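Local coordinates for protein phosphodiesterase (Salpingoeca rosetta, PDB 7CJ3) that belongs to the bacteriorhodopsin-like membrane proteins and holds retinal within a bundle of transmembrane helices, at residues 248-251 with 252-256; 190-193 with 194-198; 30-33 with 34-38; 142-145 with 146-150; 71-74 with 75-79. One frame throughout, in Å; residues are numbered along the deposited sequence.

Contact 1: 248-251 with 252-256; sequences IDFQ and VGEAM. With OLC ((2R)-2,3-dihydroxypropyl (9Z)-octadec-9-enoate), chain L.
The phenyl ring of F250 and the carboxylate of E254, one helical turn later, lie stacked with their planes 3° apart. Over one face of the ring, offset toward its rim, sits CG of E254, which comes within 3.6 Å of F250 CE2 in a CH-pi contact. The acid continues along that face, with E254 CD 3.7 Å from F250 CZ, because the chain is bent at chi2 (-49°). F250 also meets the ring of F55. R243 bridges E254 OE1, in a salt bridge, and the carbonyl of F250, while OE2 has a salt bridge with R130 and a hydrogen bond with Y62. F250 and E254 stand in the first turns of helix 250-277, the final helix of the bacteriorhodopsin-like bundle, and D249 occupies its N-cap position. OD1 of D249 lies 3.4 Å from CG2 of V252, the two side chains crossing at about a right angle, while the D249 carbonyl receives a weak bond from G253 N. Ahead of the helix, the side chain of I248 reaches forward over the first turn: its CB is 4.0 Å from V252 CG1, and its CD1 reaches G253 CA at 3.8 Å. Farther along, CB of A255 approaches C10 of a bound OLC chain at 3.9 Å.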
# COMPACT_ATOMS: atom_id res chain seq x y z
N ILE B 248 1.74 -0.25 26.03
CA ILE B 248 1.59 -1.18 24.86
C ILE B 248 2.79 -2.13 24.88
O ILE B 248 3.84 -1.70 25.36
CB ILE B 248 1.49 -0.40 23.53
CG1 ILE B 248 2.73 0.44 23.23
CG2 ILE B 248 0.25 0.48 23.51
CD1 ILE B 248 2.71 1.09 21.88
N ASP B 249 2.63 -3.36 24.38
CA ASP B 249 3.75 -4.31 24.17
C ASP B 249 4.48 -3.96 22.86
O ASP B 249 4.05 -3.05 22.12
CB ASP B 249 3.27 -5.78 24.20
CG ASP B 249 2.32 -6.23 23.09
OD1 ASP B 249 1.17 -5.84 23.14
OD2 ASP B 249 2.74 -7.02 22.19
N PHE B 250 5.56 -4.67 22.57
CA PHE B 250 6.53 -4.35 21.51
C PHE B 250 5.86 -4.43 20.14
O PHE B 250 5.93 -3.41 19.36
CB PHE B 250 7.72 -5.31 21.58
CG PHE B 250 8.80 -4.88 20.65
CD1 PHE B 250 9.42 -3.64 20.82
CD2 PHE B 250 9.15 -5.67 19.55
CE1 PHE B 250 10.39 -3.22 19.92
CE2 PHE B 250 10.13 -5.25 18.66
CZ PHE B 250 10.75 -4.03 18.85
N GLN B 251 5.22 -5.59 19.88
CA GLN B 251 4.55 -5.94 18.60
C GLN B 251 3.45 -4.92 18.26
O GLN B 251 3.38 -4.50 17.10
CB GLN B 251 4.02 -7.37 18.65
CG GLN B 251 5.10 -8.42 18.76
CD GLN B 251 4.71 -9.81 18.32
OE1 GLN B 251 4.18 -10.59 19.09
NE2 GLN B 251 5.00 -10.14 17.08
N VAL B 252 2.62 -4.52 19.23
CA VAL B 252 1.57 -3.47 18.97
C VAL B 252 2.25 -2.19 18.50
O VAL B 252 1.80 -1.62 17.51
CB VAL B 252 0.66 -3.26 20.21
CG1 VAL B 252 -0.09 -1.93 20.15
CG2 VAL B 252 -0.34 -4.41 20.41
N GLY B 253 3.34 -1.77 19.16
CA GLY B 253 4.15 -0.59 18.76
C GLY B 253 4.75 -0.71 17.35
O GLY B 253 4.74 0.30 16.60
N GLU B 254 5.28 -1.89 17.00
CA GLU B 254 5.91 -2.15 15.68
C GLU B 254 4.87 -1.97 14.57
O GLU B 254 5.18 -1.30 13.55
CB GLU B 254 6.57 -3.54 15.69
CG GLU B 254 7.86 -3.55 16.51
CD GLU B 254 8.79 -2.41 16.15
OE1 GLU B 254 8.81 -1.42 16.87
OE2 GLU B 254 9.46 -2.49 15.11
N ALA B 255 3.65 -2.48 14.81
CA ALA B 255 2.50 -2.35 13.89
C ALA B 255 2.21 -0.86 13.66
O ALA B 255 2.16 -0.42 12.52
CB ALA B 255 1.30 -3.07 14.46
N MET B 256 2.07 -0.10 14.74
CA MET B 256 1.72 1.34 14.63
C MET B 256 2.85 2.04 13.86
O MET B 256 2.53 2.89 13.01
CB MET B 256 1.51 1.96 16.01
CG MET B 256 0.29 1.37 16.73
SD MET B 256 0.05 1.92 18.47
CE MET B 256 0.19 3.70 18.33
C18 OLC L . -0.34 0.35 4.28
C10 OLC L . 0.68 -3.63 10.66
C9 OLC L . -0.59 -3.64 11.10
C17 OLC L . 0.97 -0.30 4.75
C11 OLC L . 1.14 -4.15 9.31
C8 OLC L . -1.67 -4.18 10.19
C24 OLC L . -2.02 -13.17 17.92
C16 OLC L . 0.79 -1.77 4.67
C12 OLC L . 1.96 -3.05 8.76
C7 OLC L . -3.01 -3.94 10.79
C15 OLC L . -0.18 -2.20 5.77
C13 OLC L . 1.70 -2.83 7.31
C6 OLC L . -3.10 -4.59 12.16
C14 OLC L . 0.37 -2.14 7.19
C5 OLC L . -2.91 -6.09 12.23
C4 OLC L . -1.92 -6.35 13.33
C3 OLC L . -1.84 -7.85 13.60
C2 OLC L . -3.09 -8.39 14.27
C21 OLC L . -2.92 -11.07 17.10
C1 OLC L . -2.64 -9.13 15.50
C22 OLC L . -2.16 -12.29 16.65
O19 OLC L . -1.67 -8.70 16.11
O25 OLC L . -0.89 -14.07 17.85
O23 OLC L . -2.82 -12.94 15.50
O20 OLC L . -3.35 -10.35 15.95

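Contact 2: 190-193 with 194-198; sequences ATYI and YVMLH. With OLC ((2R)-2,3-dihydroxypropyl (9Z)-octadec-9-enoate), chain O; RET (retinal), chain K.
Y192 and M196 meet as a ring and a bent thioether chain one turn apart on helix 178-207. The tyrosine holds CG trans to its backbone nitrogen (chi1 172°), which sends the ring out from the helix, where M196 of the next turn can cover it. M196 sets off in the other sense, with CG beside its own nitrogen, then bends at both chi2 and chi3. The result is that M196 CG rests over one face of the ring, offset toward the rim and 3.6 Å from Y192 CZ. The sulfur, SD, approaches obliquely at 4.6 Å from the centroid of the Y192 ring, a Met-aromatic contact. Beyond the other side of the ring plane lies retinal, whose C18 methyl is 3.4 Å from Y192 CB. Y192 thus forms part of the retinal pocket, and its hydroxyl is hydrogen-bonded to S234.

On the side where an OLC is bound, I193 CG2 packs 4.0 Å from L197 CD1, and the OLC chain runs along I193, Y194 and L197. Y194 has its CG trans to N as well, but its ring extends toward helix 153-173, where OH bonds to D158. One face of that ring is met by ND1 of H198, offset toward the rim. The same ND1 donates to Y194 O at 3.0 Å, the acceptor lying in the imidazole plane, and H198 N reaches this carbonyl from the opposite face. With ND1 as the donor, a neutral H198 would probably carry its hydrogen there.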
# COMPACT_ATOMS: atom_id res chain seq x y z
N ALA B 190 11.59 17.92 22.28
CA ALA B 190 11.57 19.40 22.27
C ALA B 190 11.99 19.92 20.89
O ALA B 190 11.40 20.86 20.40
CB ALA B 190 12.45 19.94 23.36
N THR B 191 13.01 19.31 20.30
CA THR B 191 13.52 19.68 18.95
C THR B 191 12.46 19.35 17.90
O THR B 191 12.24 20.17 16.97
CB THR B 191 14.82 18.93 18.67
OG1 THR B 191 15.61 18.98 19.85
CG2 THR B 191 15.55 19.50 17.48
N TYR B 192 11.82 18.19 18.03
CA TYR B 192 10.68 17.78 17.17
C TYR B 192 9.60 18.88 17.16
O TYR B 192 9.05 19.13 16.04
CB TYR B 192 10.13 16.41 17.59
CG TYR B 192 8.85 16.05 16.86
CD1 TYR B 192 8.89 15.48 15.59
CD2 TYR B 192 7.61 16.33 17.41
CE1 TYR B 192 7.72 15.16 14.91
CE2 TYR B 192 6.44 16.00 16.75
CZ TYR B 192 6.49 15.43 15.49
OH TYR B 192 5.33 15.14 14.84
N ILE B 193 9.30 19.51 18.31
CA ILE B 193 8.33 20.66 18.38
C ILE B 193 8.92 21.84 17.57
O ILE B 193 8.19 22.42 16.72
CB ILE B 193 8.03 21.10 19.82
CG1 ILE B 193 7.55 19.98 20.73
CG2 ILE B 193 7.02 22.25 19.83
CD1 ILE B 193 6.28 19.34 20.27
N TYR B 194 10.18 22.20 17.84
CA TYR B 194 10.89 23.29 17.14
C TYR B 194 10.77 23.06 15.63
O TYR B 194 10.49 24.02 14.86
CB TYR B 194 12.33 23.38 17.65
CG TYR B 194 13.23 24.21 16.77
CD1 TYR B 194 13.37 25.57 16.95
CD2 TYR B 194 13.94 23.61 15.73
CE1 TYR B 194 14.18 26.33 16.12
CE2 TYR B 194 14.72 24.36 14.87
CZ TYR B 194 14.86 25.72 15.07
OH TYR B 194 15.66 26.43 14.22
N VAL B 195 10.97 21.81 15.21
CA VAL B 195 10.97 21.39 13.78
C VAL B 195 9.57 21.57 13.18
O VAL B 195 9.45 22.20 12.09
CB VAL B 195 11.47 19.93 13.66
CG1 VAL B 195 11.11 19.30 12.32
CG2 VAL B 195 12.98 19.83 13.89
N MET B 196 8.54 21.00 13.84
CA MET B 196 7.15 21.04 13.31
C MET B 196 6.66 22.49 13.22
O MET B 196 5.87 22.80 12.30
CB MET B 196 6.20 20.22 14.19
CG MET B 196 6.40 18.70 14.10
SD MET B 196 5.99 17.94 12.48
CE MET B 196 7.62 17.91 11.74
N LEU B 197 7.11 23.36 14.14
CA LEU B 197 6.65 24.77 14.22
C LEU B 197 7.21 25.53 13.03
O LEU B 197 6.44 26.31 12.40
CB LEU B 197 7.11 25.41 15.54
CG LEU B 197 6.09 25.42 16.69
CD1 LEU B 197 6.75 25.83 18.00
CD2 LEU B 197 4.89 26.32 16.38
N HIS B 198 8.51 25.34 12.75
CA HIS B 198 9.23 26.03 11.65
C HIS B 198 8.79 25.46 10.31
O HIS B 198 8.66 26.26 9.36
CB HIS B 198 10.74 25.97 11.86
CG HIS B 198 11.24 27.03 12.78
ND1 HIS B 198 11.33 26.85 14.14
CD2 HIS B 198 11.68 28.29 12.52
CE1 HIS B 198 11.83 27.96 14.67
NE2 HIS B 198 12.04 28.85 13.70
C18 OLC O . 9.85 18.15 28.07
C10 OLC O . 10.74 23.88 21.73
C9 OLC O . 10.91 24.79 20.77
C17 OLC O . 10.34 19.58 28.24
C11 OLC O . 9.54 23.79 22.64
C8 OLC O . 9.93 25.89 20.48
C24 OLC O . 10.29 34.69 20.00
C16 OLC O . 10.52 20.23 26.86
C12 OLC O . 9.94 23.07 23.92
C7 OLC O . 10.35 26.70 19.25
C15 OLC O . 9.92 21.65 26.74
C13 OLC O . 9.11 21.83 24.26
C6 OLC O . 9.70 28.08 19.38
C14 OLC O . 8.74 21.75 25.75
C5 OLC O . 9.33 28.75 18.08
C4 OLC O . 10.55 28.95 17.21
C3 OLC O . 11.58 29.97 17.73
C2 OLC O . 11.01 31.39 17.91
C21 OLC O . 11.58 34.98 17.87
C1 OLC O . 12.06 32.47 17.70
C22 OLC O . 10.19 35.08 18.52
O19 OLC O . 13.23 32.28 18.03
O25 OLC O . 9.20 33.85 20.40
O23 OLC O . 9.64 36.40 18.35
O20 OLC O . 11.72 33.77 17.11
C1 RET K . 11.69 9.50 18.04
C2 RET K . 12.43 9.52 19.38
C3 RET K . 11.67 10.12 20.48
C4 RET K . 11.24 11.53 20.14
C5 RET K . 10.88 11.76 18.70
C6 RET K . 10.96 10.80 17.74
C7 RET K . 10.37 11.07 16.42
C8 RET K . 10.45 10.32 15.26
C9 RET K . 10.08 10.69 13.93
C10 RET K . 10.26 9.84 12.82
C11 RET K . 9.78 10.00 11.51
C12 RET K . 9.84 9.13 10.43
C13 RET K . 9.39 9.36 9.12
C14 RET K . 9.61 8.42 8.12
C15 RET K . 9.69 8.69 6.69
C16 RET K . 12.79 9.24 17.00
C17 RET K . 10.71 8.31 18.06
C18 RET K . 10.42 13.18 18.46
C19 RET K . 9.45 12.03 13.66
C20 RET K . 8.64 10.63 8.84

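Contact 3: 30-33 with 34-38; sequences IVWL and CVMGS
M36 lies across one face of the W32 indole and curls past its rim, a Met-aromatic contact between neighbouring turns of helix 17-41, the first helix of the chain. The large projection is the indole, and the methionine is laid against it. CB of M36 stands over one face of the six-membered ring, 4.1 Å from its centroid and 16° off the normal. CG follows at 3.6 Å from W32 CH2, nearer the rim. A chain bent at chi2 and chi3 then curls back, so that M36 CE ends 3.9 Å from W32 CZ3 while the sulfur remains oblique to the ring.

The methyl end also occupies the groove between W32 and L33, since M36 CE lies 4.1 Å from L33 CD2. The indole also lies between two neighbouring helices, touching M129 and I136 of helix 128-149 and V101, I104 and S108 of helix 86-111, and its NE1 makes a weak hydrogen bond to S105. M36 adds to the first of these surfaces by touching M129.

Elsewhere the relief is lower. V31 and V35 set one branch each along the same ridge, with V31 CG1 at 4.4 Å from V35 CG2; V35 also packs on A132. G37 adds no bump to the outline, and its backbone nitrogen bonds to L33 O. One residue on from L33, the carbonyl of C34 accepts from S38 N on one face of its plane and from S38 OG on the opposite face, though the 2.5 Å between S38 OG and C34 O is short enough to be doubtful.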
# COMPACT_ATOMS: atom_id res chain seq x y z
N ILE B 30 23.99 5.15 -1.25
CA ILE B 30 25.36 4.74 -0.82
C ILE B 30 25.42 4.72 0.71
O ILE B 30 25.97 3.76 1.25
CB ILE B 30 26.46 5.62 -1.44
CG1 ILE B 30 26.48 5.49 -2.97
CG2 ILE B 30 27.82 5.26 -0.85
CD1 ILE B 30 27.16 6.64 -3.67
N VAL B 31 24.85 5.72 1.37
CA VAL B 31 24.84 5.80 2.86
C VAL B 31 24.07 4.59 3.41
O VAL B 31 24.50 3.98 4.44
CB VAL B 31 24.22 7.12 3.35
CG1 VAL B 31 24.04 7.13 4.86
CG2 VAL B 31 25.03 8.33 2.89
N TRP B 32 22.98 4.25 2.72
CA TRP B 32 22.10 3.12 3.11
C TRP B 32 22.89 1.80 3.07
O TRP B 32 23.00 1.14 4.12
CB TRP B 32 20.87 3.09 2.21
CG TRP B 32 19.86 2.13 2.75
CD1 TRP B 32 18.92 2.35 3.70
CD2 TRP B 32 19.77 0.74 2.40
NE1 TRP B 32 18.22 1.21 3.94
CE2 TRP B 32 18.73 0.20 3.18
CE3 TRP B 32 20.47 -0.08 1.50
CZ2 TRP B 32 18.36 -1.14 3.09
CZ3 TRP B 32 20.10 -1.41 1.41
CH2 TRP B 32 19.06 -1.93 2.20
N LEU B 33 23.46 1.47 1.90
CA LEU B 33 24.25 0.24 1.66
C LEU B 33 25.36 0.07 2.70
O LEU B 33 25.52 -1.04 3.22
CB LEU B 33 24.85 0.32 0.26
CG LEU B 33 23.87 0.10 -0.89
CD1 LEU B 33 24.48 0.57 -2.21
CD2 LEU B 33 23.42 -1.36 -0.95
N CYS B 34 26.10 1.14 2.98
CA CYS B 34 27.19 1.11 4.00
C CYS B 34 26.62 0.68 5.35
O CYS B 34 27.17 -0.23 6.00
CB CYS B 34 27.89 2.46 4.09
SG CYS B 34 28.55 3.02 2.50
N VAL B 35 25.51 1.30 5.75
CA VAL B 35 24.89 1.04 7.07
C VAL B 35 24.35 -0.38 7.06
O VAL B 35 24.57 -1.13 8.03
CB VAL B 35 23.81 2.09 7.36
CG1 VAL B 35 23.06 1.78 8.65
CG2 VAL B 35 24.39 3.49 7.37
N MET B 36 23.71 -0.77 5.96
CA MET B 36 23.18 -2.14 5.80
C MET B 36 24.34 -3.15 5.85
O MET B 36 24.21 -4.18 6.57
CB MET B 36 22.45 -2.30 4.47
CG MET B 36 21.48 -3.45 4.42
SD MET B 36 22.13 -4.85 3.50
CE MET B 36 22.84 -4.05 2.06
N GLY B 37 25.41 -2.87 5.11
CA GLY B 37 26.67 -3.62 5.19
C GLY B 37 27.01 -3.95 6.63
O GLY B 37 27.03 -5.17 7.01
N SER B 38 27.24 -2.91 7.43
CA SER B 38 27.83 -3.06 8.77
C SER B 38 26.85 -3.81 9.67
O SER B 38 27.32 -4.65 10.46
CB SER B 38 28.24 -1.75 9.31
OG SER B 38 27.88 -0.73 8.37

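Contact 4: 142-145 with 146-150; sequences LYWC and GLASR
W144 and A148 lie on the buried flank of helix 128-149, close to its C-terminal end, where R150 turns to positive phi and completes a Schellman motif. The two side chains barely touch: CB of A148 approaches the indole obliquely, 4.4 Å from W144 CZ3. A backbone bond from A148 N to W144 O, at 3.2 Å, joins the same pair. Burial here comes from neighbouring helices: W144 packs on L95 and L225 and gives its NE1 hydrogen to the carbonyl of L91, C145 touches I229 and F203, and S149 meets M202 and A206.

The flank of Y143 and L147 is more peripheral, both residues being partly exposed and a bound OLC near Y143, yet its side chains meet more closely. The ring extends forward because its CG is trans to the backbone nitrogen (chi1 163°), and L147 CD1 comes obliquely to it at 3.9 Å from Y143 CE2. Helix 86-111 runs beside this pair, with I94 against Y143 and V90 and L91 against L147. The backbone bond beneath, L147 N to Y143 O, is weak.

R150 is the first residue to leave helical backbone angles. In this last turn C145 O accepts a weak bond from S149 N and a further hydrogen bond from S149 OG. With OG between N and the carbonyl carbon (chi1 66°), the hydroxyl of S149 points back down the helix and donates to C145 O at 2.8 Å.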
# COMPACT_ATOMS: atom_id res chain seq x y z
N LEU B 142 12.01 16.90 4.53
CA LEU B 142 12.04 18.32 4.97
C LEU B 142 12.58 19.19 3.83
O LEU B 142 12.03 20.28 3.61
CB LEU B 142 12.90 18.44 6.23
CG LEU B 142 12.23 17.94 7.50
CD1 LEU B 142 13.22 17.94 8.66
CD2 LEU B 142 11.00 18.78 7.82
N TYR B 143 13.62 18.73 3.12
CA TYR B 143 14.22 19.48 1.99
C TYR B 143 13.16 19.61 0.89
O TYR B 143 13.07 20.64 0.23
CB TYR B 143 15.52 18.83 1.51
CG TYR B 143 15.96 19.28 0.13
CD1 TYR B 143 16.69 20.44 -0.04
CD2 TYR B 143 15.60 18.56 -1.00
CE1 TYR B 143 17.07 20.87 -1.30
CE2 TYR B 143 15.97 18.97 -2.26
CZ TYR B 143 16.70 20.14 -2.41
OH TYR B 143 17.06 20.56 -3.66
N TRP B 144 12.38 18.55 0.70
CA TRP B 144 11.26 18.51 -0.26
C TRP B 144 10.21 19.56 0.12
O TRP B 144 9.58 20.17 -0.78
CB TRP B 144 10.69 17.09 -0.27
CG TRP B 144 9.54 16.84 -1.19
CD1 TRP B 144 9.58 16.24 -2.40
CD2 TRP B 144 8.16 17.15 -0.94
NE1 TRP B 144 8.33 16.16 -2.94
CE2 TRP B 144 7.43 16.70 -2.06
CE3 TRP B 144 7.46 17.76 0.12
CZ2 TRP B 144 6.04 16.84 -2.16
CZ3 TRP B 144 6.09 17.88 0.03
CH2 TRP B 144 5.39 17.43 -1.09
N CYS B 145 9.99 19.78 1.42
CA CYS B 145 8.99 20.73 1.94
C CYS B 145 9.41 22.13 1.51
O CYS B 145 8.49 22.93 1.14
CB CYS B 145 8.84 20.64 3.46
SG CYS B 145 7.94 19.17 4.03
N GLY B 146 10.73 22.39 1.55
CA GLY B 146 11.42 23.62 1.09
C GLY B 146 11.15 23.95 -0.38
O GLY B 146 10.84 25.11 -0.67
N LEU B 147 11.25 22.97 -1.28
CA LEU B 147 10.99 23.20 -2.72
C LEU B 147 9.52 23.55 -2.94
O LEU B 147 9.26 24.49 -3.72
CB LEU B 147 11.38 21.96 -3.53
CG LEU B 147 12.86 21.56 -3.45
CD1 LEU B 147 13.13 20.43 -4.44
CD2 LEU B 147 13.75 22.77 -3.70
N ALA B 148 8.62 22.82 -2.28
CA ALA B 148 7.15 23.03 -2.37
C ALA B 148 6.79 24.46 -1.94
O ALA B 148 5.85 25.02 -2.53
CB ALA B 148 6.42 22.02 -1.52
N SER B 149 7.52 25.03 -0.97
CA SER B 149 7.19 26.31 -0.30
C SER B 149 8.18 27.43 -0.66
O SER B 149 8.05 28.53 -0.07
CB SER B 149 7.09 26.07 1.20
OG SER B 149 8.35 25.70 1.79
N ARG B 150 9.15 27.19 -1.56
CA ARG B 150 10.19 28.16 -1.98
C ARG B 150 10.76 28.87 -0.75
O ARG B 150 10.80 30.10 -0.73
CB ARG B 150 9.61 29.19 -2.96
CG ARG B 150 8.85 28.58 -4.14
CD ARG B 150 9.69 28.02 -5.26
NE ARG B 150 8.80 27.79 -6.37
CZ ARG B 150 9.18 27.52 -7.62
NH1 ARG B 150 10.47 27.39 -7.90
NH2 ARG B 150 8.29 27.31 -8.57

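Contact 5: 71-74 with 75-79; sequences FATG and LDILA
With chi1 at -70°, D76 keeps CG trans to its carbonyl carbon and beside its own nitrogen, which turns the carboxylate back toward A72 on the preceding turn. OD2 of D76 then lies 2.7 Å from A72 O, the same carbonyl that accepts the backbone N-H of D76 at 3.3 Å from A72 O to D76 N. D76 OD2 also comes close to the acid of D99 on helix 86-111, while A72 and D76 face V266 and A269 of helix 250-277. Two carboxylates gathered beside a peptide oxygen would be expected to raise the affinity of one of the acids for a proton.

I77 has a similar first torsion (chi1 -73°) with a different outcome. Its CG1 branch runs back over the carbonyl of T73, leaving I77 CD1 3.5 Å from T73 O and 4.4 Å from T73 CG2. The backbone follows the same path, for I77 N bonds chiefly to T73 O, at 3.0 Å, with a weak second bond to G74 O.

G74 exposes its backbone to the next turn: G74 O receives a weak bond from L78 N as well, and CG of L78 covers it at 3.5 Å. L75, in contrast, extends away from the preceding turn.

That outward face meets the second subunit, where F71 sets its ring edge-to-face with Y262 of the second subunit, L75 packs on the same leucine of that subunit, and L78 touches its N274. Helix 58-81 therefore presents one face to the interior of a bacteriorhodopsin-like bundle and another to the interface of a two-chain assembly.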
# COMPACT_ATOMS: atom_id res chain seq x y z
N PHE B 71 5.05 -0.65 -4.23
CA PHE B 71 3.90 -0.10 -5.02
C PHE B 71 3.87 1.43 -4.91
O PHE B 71 3.58 2.07 -5.95
CB PHE B 71 2.56 -0.74 -4.61
CG PHE B 71 2.36 -2.11 -5.23
CD1 PHE B 71 1.98 -2.24 -6.55
CD2 PHE B 71 2.60 -3.26 -4.50
CE1 PHE B 71 1.87 -3.50 -7.13
CE2 PHE B 71 2.50 -4.51 -5.08
CZ PHE B 71 2.12 -4.63 -6.39
N ALA B 72 4.16 1.98 -3.72
CA ALA B 72 4.26 3.44 -3.49
C ALA B 72 5.33 4.03 -4.41
O ALA B 72 5.08 5.12 -4.94
CB ALA B 72 4.56 3.75 -2.06
N THR B 73 6.46 3.34 -4.56
CA THR B 73 7.61 3.76 -5.42
C THR B 73 7.21 3.66 -6.90
O THR B 73 7.54 4.57 -7.69
CB THR B 73 8.87 2.96 -5.10
OG1 THR B 73 9.08 2.89 -3.69
CG2 THR B 73 10.10 3.57 -5.73
N GLY B 74 6.49 2.61 -7.26
CA GLY B 74 5.85 2.46 -8.58
C GLY B 74 5.09 3.72 -8.97
O GLY B 74 5.36 4.26 -10.06
N LEU B 75 4.19 4.18 -8.10
CA LEU B 75 3.29 5.34 -8.36
C LEU B 75 4.11 6.62 -8.54
O LEU B 75 3.75 7.43 -9.42
CB LEU B 75 2.31 5.49 -7.20
CG LEU B 75 1.34 6.67 -7.29
CD1 LEU B 75 0.53 6.62 -8.58
CD2 LEU B 75 0.43 6.70 -6.08
N ASP B 76 5.16 6.81 -7.74
CA ASP B 76 6.03 8.01 -7.80
C ASP B 76 6.79 8.03 -9.13
O ASP B 76 7.03 9.14 -9.63
CB ASP B 76 7.01 8.06 -6.63
CG ASP B 76 6.35 8.34 -5.30
OD1 ASP B 76 5.85 9.47 -5.10
OD2 ASP B 76 6.36 7.44 -4.46
N ILE B 77 7.20 6.87 -9.65
CA ILE B 77 7.96 6.78 -10.93
C ILE B 77 7.04 7.32 -12.03
O ILE B 77 7.50 8.15 -12.83
CB ILE B 77 8.46 5.35 -11.23
CG1 ILE B 77 9.63 4.94 -10.31
CG2 ILE B 77 8.82 5.17 -12.70
CD1 ILE B 77 9.80 3.43 -10.15
N LEU B 78 5.76 6.90 -12.04
CA LEU B 78 4.79 7.28 -13.09
C LEU B 78 4.54 8.79 -13.01
O LEU B 78 4.30 9.40 -14.05
CB LEU B 78 3.49 6.48 -12.94
CG LEU B 78 3.63 4.96 -13.07
CD1 LEU B 78 2.26 4.28 -13.17
CD2 LEU B 78 4.50 4.60 -14.26
N ALA B 79 4.62 9.38 -11.81
CA ALA B 79 4.47 10.83 -11.59
C ALA B 79 5.69 11.58 -12.12
O ALA B 79 5.52 12.74 -12.55
CB ALA B 79 4.26 11.11 -10.11

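Taken from the N terminus, the contacts fall on five different helices in the order 3, 5, 4, 2 and 1. Each is local to one helix or, in contact 1, to its N-terminal start, so none closes a long loop, and they follow in series without nesting or crossing. Contact 3, on helix 17-41, reaches helices 86-111 and 128-149 through W32; contact 5, on helix 58-81, faces helix 250-277 and the second subunit. Contact 4 ends helix 128-149, and contact 2, on helix 178-207, comes within about 4 Å of it (nearest atoms) without touching. Contact 1 begins helix 250-277, across the chain's centre from contact 4 and about 32 Å from it, centre to centre.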